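Local coordinates for LPXTG-motif cell wall anchor domain protein (Mobiluncus mulieris, PDB 5U5O), which is part of a giant bacterial surface adhesin, probably anchored to the cell wall, whose Ig-like domains carry intramolecular cross-links, at residues T197-C200 and S205-E208. Numbering follows the deposited sequence.
Sequences TVKC and SVDE
Ser205 pairs with Cys200 where the chain turns back on itself, the last pair before the turn of a beta hairpin at the edge of an antiparallel sheet in the DUF5979 domain; the hairpin illustrates how an edge strand is fastened by backbone and water together. Two reciprocal backbone bonds join this pair, Ser205 N to Cys200 O and Cys200 N to Ser205 O, each 3.2 Å, the latter bent to 151° with its donor tilted from the carbonyl plane. With OG between its own backbone N and carbonyl carbon (chi1 56°), the serine hydroxyl lies near Cys200 CB in the conformer modelled here. Cys200 forms the disulfide with Cys228 on strand 226-232, so the inner strand of the hairpin is tied covalently to its other neighbour. On the opposite face, Val206 sits between two side chains of the facing strand: its CG1 meets Thr197 CG2 at 3.8 Å, while CG2 lies alongside Lys199 CG, 4.1 Å away. Asp207 returns to the face of Ser205 and forms shorter, straighter backbone bonds with Val198, Val198 N to Asp207 O and Asp207 N to Val198 O, each 2.8 Å. One water donates to Asp207 OD2 and Val198 O and accepts from Ser205 OG, linking the strands beside the backbone ladder. Glu208 lies side by side with Thr197, and a second water donates to Glu208 OE2 at 2.7 Å and hydrogen-bonds Thr197 OG1 at 2.6 Å.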
loop_
_atom_site.group_PDB
_atom_site.type_symbol
_atom_site.label_atom_id
_atom_site.label_comp_id
_atom_site.label_asym_id
_atom_site.label_seq_id
_atom_site.Cartn_x
_atom_site.Cartn_y
_atom_site.Cartn_z
ATOM N N THR A 197 17.618 -3.514 20.902
ATOM C CA THR A 197 17.434 -3.872 19.500
ATOM C C THR A 197 15.965 -4.089 19.254
ATOM O O THR A 197 15.319 -4.869 19.977
ATOM C CB THR A 197 18.232 -5.138 19.151
ATOM O OG1 THR A 197 19.589 -4.937 19.532
ATOM C CG2 THR A 197 18.181 -5.441 17.680
ATOM N N VAL A 198 15.391 -3.343 18.321
ATOM C CA VAL A 198 13.981 -3.441 17.965
ATOM C C VAL A 198 13.926 -4.026 16.552
ATOM O O VAL A 198 14.627 -3.529 15.605
ATOM C CB VAL A 198 13.328 -2.061 17.987
ATOM C CG1 VAL A 198 11.911 -2.099 17.425
ATOM C CG2 VAL A 198 13.308 -1.538 19.417
ATOM N N LYS A 199 13.159 -5.079 16.353
ATOM C CA LYS A 199 13.050 -5.741 15.057
ATOM C C LYS A 199 11.597 -5.852 14.712
ATOM O O LYS A 199 10.765 -6.189 15.580
ATOM C CB LYS A 199 13.639 -7.127 15.160
ATOM C CG LYS A 199 15.112 -7.149 15.481
ATOM C CD LYS A 199 15.640 -8.576 15.460
ATOM C CE LYS A 199 17.135 -8.612 15.683
ATOM N NZ LYS A 199 17.682 -9.995 15.690
ATOM N N CYS A 200 11.258 -5.598 13.445
ATOM C CA CYS A 200 9.893 -5.740 13.013
ATOM C C CYS A 200 9.898 -6.712 11.846
ATOM O O CYS A 200 10.622 -6.511 10.841
ATOM C CB CYS A 200 9.315 -4.416 12.628
ATOM S SG CYS A 200 9.309 -3.140 13.939
ATOM N N SER A 205 13.069 -4.988 9.520
ATOM C CA SER A 205 13.966 -3.980 10.062
ATOM C C SER A 205 14.668 -4.469 11.312
ATOM O O SER A 205 14.107 -5.297 12.066
ATOM C CB SER A 205 13.203 -2.702 10.374
ATOM O OG SER A 205 12.128 -2.966 11.260
ATOM N N VAL A 206 15.857 -3.921 11.534
ATOM C CA VAL A 206 16.643 -4.084 12.755
ATOM C C VAL A 206 17.166 -2.708 13.121
ATOM O O VAL A 206 17.949 -2.113 12.354
ATOM C CB VAL A 206 17.821 -5.068 12.577
ATOM C CG1 VAL A 206 18.569 -5.255 13.894
ATOM C CG2 VAL A 206 17.309 -6.415 12.082
ATOM N N ASP A 207 16.769 -2.209 14.299
ATOM C CA ASP A 207 17.230 -0.927 14.787
ATOM C C ASP A 207 17.908 -1.135 16.128
ATOM O O ASP A 207 17.259 -1.587 17.080
ATOM C CB ASP A 207 16.046 0.030 14.921
ATOM C CG ASP A 207 15.515 0.474 13.562
ATOM O OD1 ASP A 207 16.172 1.285 12.899
ATOM O OD2 ASP A 207 14.442 0.008 13.157
ATOM N N GLU A 208 19.172 -0.762 16.232
ATOM C CA GLU A 208 19.996 -0.902 17.442
ATOM C C GLU A 208 20.261 0.491 17.950
ATOM O O GLU A 208 20.684 1.358 17.146
ATOM C CB GLU A 208 21.369 -1.417 17.026
ATOM C CG GLU A 208 21.562 -2.894 16.858
ATOM C CD GLU A 208 23.050 -3.185 16.819
ATOM O OE1 GLU A 208 23.739 -2.680 15.899
ATOM O OE2 GLU A 208 23.546 -3.855 17.741
HETATM O O HOH W 1 21.814 -5.761 18.535
HETATM O O HOH W 2 13.010 -2.213 13.685
#